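PDB 2C9K: pesticidal crystal protein Cry4Aa from Bacillus thuringiensis, which promotes colloid-osmotic lysis of midgut epithelial cells after binding to them, here in its functional, mosquito-larvicidal toxin form. Local coordinates for residues A[262-267]-A[452-457]; A[352-357]-A[432-437]; A[220-225]-A[277-282]. One frame throughout, in Å; residues are numbered along the deposited sequence.

Contact 1 of 3, residues A[262-267]-A[452-457]; sequences EIYQVL and TFAWTH
Ile263 and Trp455 form the apolar centre of this strand pair, with CG1 of Ile263 3.9 Å from CB of Trp455 and the two side chains nearly perpendicular. Near them Leu267 CB lies at the edge of the Phe453 ring, on which Phe407, from a different sheet, also stacks. The opposite face from Ile263 and Trp455 carries Tyr264 and Ala454, where CE2 of the tyrosine ring is 4.0 Å from CB of the alanine. Between the two faces the backbones run antiparallel, at 158°. Ile263 and Trp455 are a hydrogen-bonded pair, Trp455 N giving to Ile263 O at 2.8 Å and Ile263 N to Trp455 O at 3.0 Å. Gln265 and Phe453 repeat the pattern, the bond from Phe453 N to Gln265 O being 2.8 Å long.

Farther out, Gln265 extends obliquely toward Trp455, diagonal to it across the pair, so that CD comes within 3.7 Å of Trp455 NE1 and the amide is turned 73° from the indole; Gly408 N gives a hydrogen bond to its OE1. Glu262 lies alongside Thr456, CG to CG2 3.5 Å. With CG beside the backbone N (chi1 -77°), the glutamate sends OE2 past Ala454 to a hydrogen bond with Ser435 OG and a salt bridge with Arg288. The chemistry thus separates two tasks: backbone bonds and apolar contacts join the strands, while the carboxylate, held by the Ser435 hydroxyl and the Arg288 guanidinium group, is probably stabilised in its charged form.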
loop_
_atom_site.group_PDB
_atom_site.type_symbol
_atom_site.label_atom_id
_atom_site.label_comp_id
_atom_site.label_asym_id
_atom_site.label_seq_id
_atom_site.Cartn_x
_atom_site.Cartn_y
_atom_site.Cartn_z
ATOM N N GLU A 262 4.608 3.964 1.314
ATOM C CA GLU A 262 5.820 3.347 1.860
ATOM C C GLU A 262 5.532 2.781 3.244
ATOM O O GLU A 262 4.652 3.270 3.955
ATOM C CB GLU A 262 6.962 4.364 2.016
ATOM C CG GLU A 262 7.695 4.749 0.738
ATOM C CD GLU A 262 8.943 5.590 0.992
ATOM O OE1 GLU A 262 8.832 6.695 1.554
ATOM O OE2 GLU A 262 10.045 5.142 0.624
ATOM N N ILE A 263 6.261 1.738 3.622
ATOM C CA ILE A 263 6.123 1.161 4.953
ATOM C C ILE A 263 7.546 0.937 5.439
ATOM O O ILE A 263 8.452 0.773 4.632
ATOM C CB ILE A 263 5.303 -0.152 4.957
ATOM C CG1 ILE A 263 5.968 -1.208 4.082
ATOM C CG2 ILE A 263 3.873 0.142 4.516
ATOM C CD1 ILE A 263 5.226 -2.534 4.090
ATOM N N TYR A 264 7.745 0.947 6.753
ATOM C CA TYR A 264 9.088 0.822 7.312
ATOM C C TYR A 264 9.274 -0.286 8.332
ATOM O O TYR A 264 8.357 -0.631 9.078
ATOM C CB TYR A 264 9.502 2.145 7.985
ATOM C CG TYR A 264 9.217 3.407 7.189
ATOM C CD1 TYR A 264 7.922 3.886 7.048
ATOM C CD2 TYR A 264 10.250 4.124 6.584
ATOM C CE1 TYR A 264 7.657 5.045 6.330
ATOM C CE2 TYR A 264 9.999 5.283 5.864
ATOM C CZ TYR A 264 8.698 5.742 5.738
ATOM O OH TYR A 264 8.430 6.893 5.017
ATOM N N GLN A 265 10.486 -0.828 8.358
ATOM C CA GLN A 265 10.868 -1.863 9.308
ATOM C C GLN A 265 12.061 -1.206 10.006
ATOM O O GLN A 265 12.832 -0.493 9.360
ATOM C CB GLN A 265 11.277 -3.144 8.569
ATOM C CG GLN A 265 10.140 -3.787 7.768
ATOM C CD GLN A 265 10.553 -5.069 7.037
ATOM O OE1 GLN A 265 11.659 -5.168 6.505
ATOM N NE2 GLN A 265 9.652 -6.043 6.988
ATOM N N VAL A 266 12.227 -1.409 11.310
ATOM C CA VAL A 266 13.337 -0.745 11.992
ATOM C C VAL A 266 14.397 -1.628 12.658
ATOM O O VAL A 266 14.143 -2.773 13.030
ATOM C CB VAL A 266 12.786 0.316 13.004
ATOM C CG1 VAL A 266 11.284 0.153 13.157
ATOM C CG2 VAL A 266 13.491 0.207 14.344
ATOM N N LEU A 267 15.598 -1.071 12.789
ATOM C CA LEU A 267 16.725 -1.770 13.384
ATOM C C LEU A 267 17.328 -0.963 14.528
ATOM O O LEU A 267 17.463 0.265 14.427
ATOM C CB LEU A 267 17.801 -2.030 12.319
ATOM C CG LEU A 267 19.207 -2.453 12.774
ATOM C CD1 LEU A 267 19.173 -3.814 13.461
ATOM C CD2 LEU A 267 20.125 -2.488 11.567
ATOM N N THR A 452 15.858 2.501 9.557
ATOM C CA THR A 452 14.540 2.107 9.101
ATOM C C THR A 452 14.715 1.806 7.627
ATOM O O THR A 452 15.436 2.512 6.920
ATOM C CB THR A 452 13.504 3.222 9.248
ATOM O OG1 THR A 452 14.060 4.445 8.771
ATOM C CG2 THR A 452 13.078 3.377 10.690
ATOM N N PHE A 453 14.077 0.743 7.169
ATOM C CA PHE A 453 14.162 0.358 5.772
ATOM C C PHE A 453 12.798 0.595 5.145
ATOM O O PHE A 453 11.805 0.016 5.570
ATOM C CB PHE A 453 14.587 -1.109 5.666
ATOM C CG PHE A 453 15.948 -1.386 6.263
ATOM C CD1 PHE A 453 16.121 -1.448 7.645
ATOM C CD2 PHE A 453 17.071 -1.511 5.443
ATOM C CE1 PHE A 453 17.389 -1.624 8.201
ATOM C CE2 PHE A 453 18.342 -1.687 5.991
ATOM C CZ PHE A 453 18.499 -1.742 7.370
ATOM N N ALA A 454 12.760 1.485 4.160
ATOM C CA ALA A 454 11.525 1.833 3.466
ATOM C C ALA A 454 11.222 0.802 2.391
ATOM O O ALA A 454 12.123 0.330 1.706
ATOM C CB ALA A 454 11.659 3.203 2.839
ATOM N N TRP A 455 9.949 0.464 2.244
ATOM C CA TRP A 455 9.524 -0.513 1.260
ATOM C C TRP A 455 8.293 -0.036 0.512
ATOM O O TRP A 455 7.320 0.380 1.121
ATOM C CB TRP A 455 9.203 -1.848 1.945
ATOM C CG TRP A 455 10.361 -2.457 2.675
ATOM C CD1 TRP A 455 10.666 -2.314 3.992
ATOM C CD2 TRP A 455 11.393 -3.276 2.107
ATOM N NE1 TRP A 455 11.827 -2.990 4.284
ATOM C CE2 TRP A 455 12.294 -3.587 3.144
ATOM C CE3 TRP A 455 11.643 -3.775 0.821
ATOM C CZ2 TRP A 455 13.426 -4.376 2.938
ATOM C CZ3 TRP A 455 12.769 -4.561 0.618
ATOM C CH2 TRP A 455 13.645 -4.853 1.670
ATOM N N THR A 456 8.342 -0.094 -0.812
ATOM C CA THR A 456 7.203 0.305 -1.622
ATOM C C THR A 456 6.614 -0.948 -2.262
ATOM O O THR A 456 7.311 -1.956 -2.411
ATOM C CB THR A 456 7.612 1.313 -2.710
ATOM O OG1 THR A 456 8.756 0.825 -3.421
ATOM C CG2 THR A 456 7.937 2.649 -2.081
ATOM N N HIS A 457 5.338 -0.901 -2.633
ATOM C CA HIS A 457 4.701 -2.072 -3.233
ATOM C C HIS A 457 5.228 -2.370 -4.639
ATOM O O HIS A 457 5.287 -1.474 -5.487
ATOM C CB HIS A 457 3.192 -1.885 -3.295
ATOM C CG HIS A 457 2.445 -3.170 -3.446
ATOM N ND1 HIS A 457 2.032 -3.918 -2.366
ATOM C CD2 HIS A 457 2.091 -3.868 -4.547
ATOM C CE1 HIS A 457 1.454 -5.025 -2.797
ATOM N NE2 HIS A 457 1.478 -5.018 -4.117
#

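Contact 2 of 3, residues A[352-357]-A[432-437]; sequences IYIFLL and HILSFI
Leu434 N gives a hydrogen bond to Ile354 O, 2.7 Å long and in the carbonyl plane, and this is the one direct hydrogen bond between the two segments, whose strands cross at 105° instead of running side by side. Water carries the link onward: one molecule accepts from Ile354 N at 2.9 Å and donates to Leu434 O at 3.0 Å, so the two residues are tied both directly and through solvent. A second water lies close to both Phe355 O and His432 O.

The steep crossing is consistent with the beta-prism of the middle domain of three-domain Cry toxins: 353-362 and 432-440 belong to different sheets of the prism, and the start of one strand meets an outermost strand of the next. Leu434 and Ile354 run alongside each other in the same direction, with their CB atoms 3.7 Å apart. The leucine CG stands opposite its own backbone N (chi1 -172°), which carries CD2 to 4.0 Å from Ile354 CD1. Leu296 and Leu299 of strand 294-303, from the third sheet, pack on the same leucine.

Tyr353 and Ile433 meet obliquely beside this pair. Ile433 CG2 touches the tyrosine CB at 3.6 Å, and its other branch brings CD1 to 3.7 Å from the ring atom CD2, while the phenol OH is hydrogen-bonded to Asn351. At the crossing itself the strand is irregular: Phe355 and Leu356 both face Phe379 of the adjacent strand in a classic beta bulge.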
loop_
_atom_site.group_PDB
_atom_site.type_symbol
_atom_site.label_atom_id
_atom_site.label_comp_id
_atom_site.label_asym_id
_atom_site.label_seq_id
_atom_site.Cartn_x
_atom_site.Cartn_y
_atom_site.Cartn_z
ATOM N N ILE A 352 15.747 -3.484 -11.644
ATOM C CA ILE A 352 16.639 -4.230 -10.759
ATOM C C ILE A 352 16.321 -3.738 -9.338
ATOM O O ILE A 352 16.660 -2.613 -8.958
ATOM C CB ILE A 352 18.136 -3.985 -11.091
ATOM C CG1 ILE A 352 18.581 -4.884 -12.255
ATOM C CG2 ILE A 352 18.994 -4.275 -9.867
ATOM C CD1 ILE A 352 18.090 -4.449 -13.602
ATOM N N TYR A 353 15.662 -4.590 -8.557
ATOM C CA TYR A 353 15.257 -4.216 -7.214
ATOM C C TYR A 353 15.747 -5.099 -6.080
ATOM O O TYR A 353 16.101 -6.262 -6.272
ATOM C CB TYR A 353 13.733 -4.152 -7.153
ATOM C CG TYR A 353 13.099 -3.581 -8.398
ATOM C CD1 TYR A 353 12.517 -4.414 -9.352
ATOM C CD2 TYR A 353 13.099 -2.208 -8.636
ATOM C CE1 TYR A 353 11.952 -3.892 -10.514
ATOM C CE2 TYR A 353 12.536 -1.674 -9.794
ATOM C CZ TYR A 353 11.968 -2.521 -10.729
ATOM O OH TYR A 353 11.444 -1.999 -11.891
ATOM N N ILE A 354 15.751 -4.521 -4.886
ATOM C CA ILE A 354 16.148 -5.232 -3.681
ATOM C C ILE A 354 14.829 -5.686 -3.044
ATOM O O ILE A 354 13.995 -4.856 -2.696
ATOM C CB ILE A 354 16.936 -4.292 -2.727
ATOM C CG1 ILE A 354 18.215 -3.814 -3.420
ATOM C CG2 ILE A 354 17.314 -5.015 -1.453
ATOM C CD1 ILE A 354 18.960 -2.721 -2.676
ATOM N N PHE A 355 14.630 -6.998 -2.914
ATOM C CA PHE A 355 13.386 -7.512 -2.351
ATOM C C PHE A 355 13.570 -8.205 -1.011
ATOM O O PHE A 355 12.597 -8.592 -0.360
ATOM C CB PHE A 355 12.725 -8.469 -3.339
ATOM C CG PHE A 355 13.451 -9.773 -3.501
ATOM C CD1 PHE A 355 13.384 -10.753 -2.511
ATOM C CD2 PHE A 355 14.185 -10.034 -4.645
ATOM C CE1 PHE A 355 14.037 -11.981 -2.663
ATOM C CE2 PHE A 355 14.844 -11.256 -4.807
ATOM C CZ PHE A 355 14.767 -12.232 -3.812
ATOM N N LEU A 356 14.822 -8.369 -0.607
ATOM C CA LEU A 356 15.146 -8.999 0.664
ATOM C C LEU A 356 16.605 -8.720 0.977
ATOM O O LEU A 356 17.450 -8.752 0.083
ATOM C CB LEU A 356 14.936 -10.512 0.584
ATOM C CG LEU A 356 15.206 -11.320 1.861
ATOM C CD1 LEU A 356 14.146 -11.009 2.913
ATOM C CD2 LEU A 356 15.184 -12.794 1.542
ATOM N N LEU A 357 16.911 -8.410 2.228
ATOM C CA LEU A 357 18.304 -8.197 2.569
ATOM C C LEU A 357 18.633 -8.720 3.940
ATOM O O LEU A 357 17.749 -8.951 4.769
ATOM C CB LEU A 357 18.721 -6.731 2.454
ATOM C CG LEU A 357 18.117 -5.666 3.342
ATOM C CD1 LEU A 357 19.065 -4.469 3.384
ATOM C CD2 LEU A 357 16.757 -5.268 2.800
ATOM N N HIS A 432 7.248 -6.445 -2.123
ATOM C CA HIS A 432 7.809 -5.124 -1.874
ATOM C C HIS A 432 9.262 -5.049 -2.295
ATOM O O HIS A 432 9.936 -6.067 -2.382
ATOM C CB HIS A 432 7.696 -4.756 -0.388
ATOM C CG HIS A 432 6.295 -4.480 0.074
ATOM N ND1 HIS A 432 5.341 -5.468 0.200
ATOM C CD2 HIS A 432 5.701 -3.331 0.477
ATOM C CE1 HIS A 432 4.222 -4.940 0.661
ATOM N NE2 HIS A 432 4.414 -3.645 0.839
ATOM N N ILE A 433 9.729 -3.833 -2.563
ATOM C CA ILE A 433 11.114 -3.578 -2.956
ATOM C C ILE A 433 11.674 -2.460 -2.073
ATOM O O ILE A 433 10.935 -1.562 -1.654
ATOM C CB ILE A 433 11.220 -3.109 -4.430
ATOM C CG1 ILE A 433 10.603 -1.711 -4.576
ATOM C CG2 ILE A 433 10.559 -4.134 -5.361
ATOM C CD1 ILE A 433 10.831 -1.087 -5.934
ATOM N N LEU A 434 12.972 -2.499 -1.799
ATOM C CA LEU A 434 13.586 -1.471 -0.961
ATOM C C LEU A 434 13.460 -0.117 -1.646
ATOM O O LEU A 434 13.625 -0.020 -2.857
ATOM C CB LEU A 434 15.066 -1.782 -0.704
ATOM C CG LEU A 434 15.654 -0.819 0.333
ATOM C CD1 LEU A 434 15.030 -1.115 1.686
ATOM C CD2 LEU A 434 17.161 -0.951 0.399
ATOM N N SER A 435 13.184 0.935 -0.892
ATOM C CA SER A 435 13.045 2.233 -1.528
ATOM C C SER A 435 13.879 3.329 -0.895
ATOM O O SER A 435 14.113 4.360 -1.513
ATOM C CB SER A 435 11.576 2.656 -1.532
ATOM O OG SER A 435 11.108 2.886 -0.220
ATOM N N PHE A 436 14.348 3.094 0.325
ATOM C CA PHE A 436 15.116 4.104 1.053
ATOM C C PHE A 436 15.603 3.568 2.408
ATOM O O PHE A 436 15.023 2.629 2.960
ATOM C CB PHE A 436 14.203 5.303 1.315
ATOM C CG PHE A 436 14.915 6.617 1.412
ATOM C CD1 PHE A 436 15.355 7.268 0.260
ATOM C CD2 PHE A 436 15.084 7.239 2.646
ATOM C CE1 PHE A 436 15.946 8.522 0.334
ATOM C CE2 PHE A 436 15.677 8.498 2.730
ATOM C CZ PHE A 436 16.107 9.142 1.570
ATOM N N ILE A 437 16.665 4.171 2.938
ATOM C CA ILE A 437 17.191 3.795 4.251
ATOM C C ILE A 437 17.545 5.054 5.041
ATOM O O ILE A 437 18.532 5.706 4.728
ATOM C CB ILE A 437 18.455 2.933 4.156
ATOM C CG1 ILE A 437 18.125 1.569 3.552
ATOM C CG2 ILE A 437 19.041 2.741 5.539
ATOM C CD1 ILE A 437 19.322 0.630 3.474
HETATM O O HOH W 1 15.081 -1.664 -4.891
HETATM O O HOH W 2 10.108 -7.831 -0.214
#

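Contact 3 of 3, residues A[220-225]-A[277-282]; sequences INWNTY and YDFQYQ
Phe279 drives the edge of its ring into the face of Tyr225, in a T-shaped pair with centroids 4.7 Å apart and planes at 75°. Its CZ sits over the centre of the tyrosine ring, 3.4 Å above the plane. Trp222 brings its CD1 over one face of Phe279, 3.7 Å from CE1, the two rings being oblique to each other, and Ile220 adds a methyl contact, CG2 to Phe279 CD1 at 3.9 Å. The indole is covered in turn: Gln282 CB makes a CH-pi contact over its five-membered ring, 4.1 Å from the centroid. Both Trp222 and Phe279 hold CG trans to the backbone N (chi1 177° and 174°), which carries each ring from its helix's first turn toward the other helix.

A second shell sets these groups in place. Trp222 NE1 is hydrogen-bonded to Glu283, one turn along the helix that bears Phe279, which should limit rotation of the indole. Asn221 caps the other helix, its OD1 accepting from Thr224 N at 3.0 Å with the donor above the carbonyl plane. Leu205 and Ile208 of helix 183-208 pack on Tyr225. The outcome is an aromatic cluster between two helix starts, joining the last helix of the N-terminal helical domain to the short helix 279-286 of the beta-prism domain, part of the domain I-domain II interface of three-domain Cry toxins.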
loop_
_atom_site.group_PDB
_atom_site.type_symbol
_atom_site.label_atom_id
_atom_site.label_comp_id
_atom_site.label_asym_id
_atom_site.label_seq_id
_atom_site.Cartn_x
_atom_site.Cartn_y
_atom_site.Cartn_z
ATOM N N ILE A 220 5.402 7.149 24.795
ATOM C CA ILE A 220 4.551 6.537 23.788
ATOM C C ILE A 220 5.555 5.677 23.046
ATOM O O ILE A 220 6.700 6.099 22.873
ATOM C CB ILE A 220 3.993 7.578 22.798
ATOM C CG1 ILE A 220 3.178 8.629 23.550
ATOM C CG2 ILE A 220 3.141 6.883 21.734
ATOM C CD1 ILE A 220 1.987 8.061 24.298
ATOM N N ASN A 221 5.159 4.481 22.618
ATOM C CA ASN A 221 6.090 3.613 21.901
ATOM C C ASN A 221 5.967 3.715 20.381
ATOM O O ASN A 221 5.068 3.118 19.777
ATOM C CB ASN A 221 5.901 2.161 22.315
ATOM C CG ASN A 221 7.018 1.277 21.810
ATOM O OD1 ASN A 221 7.414 1.369 20.650
ATOM N ND2 ASN A 221 7.533 0.414 22.677
ATOM N N TRP A 222 6.888 4.458 19.770
ATOM C CA TRP A 222 6.907 4.658 18.321
ATOM C C TRP A 222 7.071 3.379 17.482
ATOM O O TRP A 222 6.455 3.249 16.424
ATOM C CB TRP A 222 8.021 5.640 17.944
ATOM C CG TRP A 222 8.152 5.834 16.473
ATOM C CD1 TRP A 222 7.454 6.706 15.691
ATOM C CD2 TRP A 222 8.985 5.087 15.594
ATOM N NE1 TRP A 222 7.799 6.546 14.375
ATOM C CE2 TRP A 222 8.739 5.555 14.286
ATOM C CE3 TRP A 222 9.915 4.058 15.781
ATOM C CZ2 TRP A 222 9.390 5.033 13.173
ATOM C CZ3 TRP A 222 10.559 3.541 14.673
ATOM C CH2 TRP A 222 10.293 4.032 13.386
ATOM N N ASN A 223 7.897 2.441 17.940
ATOM C CA ASN A 223 8.110 1.205 17.186
ATOM C C ASN A 223 6.824 0.393 17.122
ATOM O O ASN A 223 6.536 -0.280 16.131
ATOM C CB ASN A 223 9.217 0.352 17.818
ATOM C CG ASN A 223 9.714 -0.737 16.879
ATOM O OD1 ASN A 223 10.457 -1.627 17.279
ATOM N ND2 ASN A 223 9.310 -0.662 15.614
ATOM N N THR A 224 6.050 0.455 18.197
ATOM C CA THR A 224 4.790 -0.271 18.256
ATOM C C THR A 224 3.824 0.380 17.273
ATOM O O THR A 224 3.084 -0.284 16.568
ATOM C CB THR A 224 4.216 -0.222 19.686
ATOM O OG1 THR A 224 5.103 -0.919 20.573
ATOM C CG2 THR A 224 2.832 -0.846 19.731
ATOM N N TYR A 225 3.865 1.702 17.238
ATOM C CA TYR A 225 3.026 2.489 16.363
ATOM C C TYR A 225 3.381 2.118 14.931
ATOM O O TYR A 225 2.515 1.863 14.099
ATOM C CB TYR A 225 3.305 3.979 16.614
ATOM C CG TYR A 225 2.471 4.923 15.787
ATOM C CD1 TYR A 225 1.282 5.457 16.281
ATOM C CD2 TYR A 225 2.851 5.257 14.494
ATOM C CE1 TYR A 225 0.496 6.300 15.505
ATOM C CE2 TYR A 225 2.074 6.091 13.715
ATOM C CZ TYR A 225 0.902 6.610 14.223
ATOM O OH TYR A 225 0.158 7.454 13.439
ATOM N N TYR A 277 12.794 9.554 23.477
ATOM C CA TYR A 277 12.534 10.884 22.946
ATOM C C TYR A 277 11.084 10.979 22.513
ATOM O O TYR A 277 10.369 9.975 22.466
ATOM C CB TYR A 277 13.427 11.166 21.744
ATOM C CG TYR A 277 14.840 11.525 22.105
ATOM C CD1 TYR A 277 15.646 10.640 22.819
ATOM C CD2 TYR A 277 15.373 12.761 21.747
ATOM C CE1 TYR A 277 16.947 10.980 23.169
ATOM C CE2 TYR A 277 16.668 13.110 22.089
ATOM C CZ TYR A 277 17.446 12.216 22.797
ATOM O OH TYR A 277 18.726 12.557 23.126
ATOM N N ASP A 278 10.667 12.194 22.177
ATOM C CA ASP A 278 9.304 12.466 21.748
ATOM C C ASP A 278 8.895 11.614 20.552
ATOM O O ASP A 278 9.708 11.305 19.682
ATOM C CB ASP A 278 9.164 13.944 21.391
ATOM C CG ASP A 278 7.720 14.361 21.214
ATOM O OD1 ASP A 278 6.982 14.367 22.228
ATOM O OD2 ASP A 278 7.323 14.673 20.065
ATOM N N PHE A 279 7.622 11.245 20.514
ATOM C CA PHE A 279 7.093 10.431 19.434
ATOM C C PHE A 279 7.325 11.093 18.082
ATOM O O PHE A 279 8.036 10.564 17.230
ATOM C CB PHE A 279 5.589 10.218 19.629
ATOM C CG PHE A 279 4.924 9.513 18.485
ATOM C CD1 PHE A 279 4.819 8.126 18.473
ATOM C CD2 PHE A 279 4.455 10.233 17.392
ATOM C CE1 PHE A 279 4.261 7.460 17.389
ATOM C CE2 PHE A 279 3.897 9.582 16.299
ATOM C CZ PHE A 279 3.799 8.189 16.295
ATOM N N GLN A 280 6.713 12.257 17.891
ATOM C CA GLN A 280 6.818 12.978 16.634
ATOM C C GLN A 280 8.250 13.202 16.192
ATOM O O GLN A 280 8.521 13.321 15.000
ATOM C CB GLN A 280 6.102 14.322 16.728
ATOM C CG GLN A 280 5.951 15.020 15.390
ATOM C CD GLN A 280 5.185 14.176 14.389
ATOM O OE1 GLN A 280 4.097 13.682 14.688
ATOM N NE2 GLN A 280 5.746 14.010 13.194
ATOM N N TYR A 281 9.168 13.262 17.148
ATOM C CA TYR A 281 10.568 13.474 16.822
ATOM C C TYR A 281 11.131 12.265 16.087
ATOM O O TYR A 281 11.821 12.404 15.078
ATOM C CB TYR A 281 11.365 13.722 18.087
ATOM C CG TYR A 281 12.834 13.845 17.825
ATOM C CD1 TYR A 281 13.353 14.968 17.187
ATOM C CD2 TYR A 281 13.705 12.827 18.192
ATOM C CE1 TYR A 281 14.713 15.071 16.919
ATOM C CE2 TYR A 281 15.058 12.917 17.934
ATOM C CZ TYR A 281 15.557 14.038 17.298
ATOM O OH TYR A 281 16.902 14.125 17.057
ATOM N N GLN A 282 10.837 11.078 16.607
ATOM C CA GLN A 282 11.280 9.834 15.988
ATOM C C GLN A 282 10.614 9.701 14.618
ATOM O O GLN A 282 11.262 9.349 13.629
ATOM C CB GLN A 282 10.895 8.645 16.869
ATOM C CG GLN A 282 11.727 8.535 18.121
ATOM C CD GLN A 282 11.110 7.631 19.157
ATOM O OE1 GLN A 282 10.384 8.087 20.039
ATOM N NE2 GLN A 282 11.386 6.340 19.054
#

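Both strands of contact 1 and strand 432-440 of contact 2 form one three-stranded sheet, with 450-457 in the middle, whereas 353-362 comes from another; the centres of the two contacts are 9 Å apart. Ala454 N is a probable hydrogen-bond donor to Phe436 O at 2.8 Å, and the indole of Trp455 packs on the backbone of Ile433 and Leu434. Contact 3 lies on the helical-domain side of that sheet, its centre 16 Å from contact 1, and the two meet where Val266 CG1 comes within 3.8 Å of Trp222 CZ3. Contacts 2 and 3 do not touch, their nearest atoms being about 11 Å apart. Together the three run from the interdomain surface, through the sheet, to the interior of the prism.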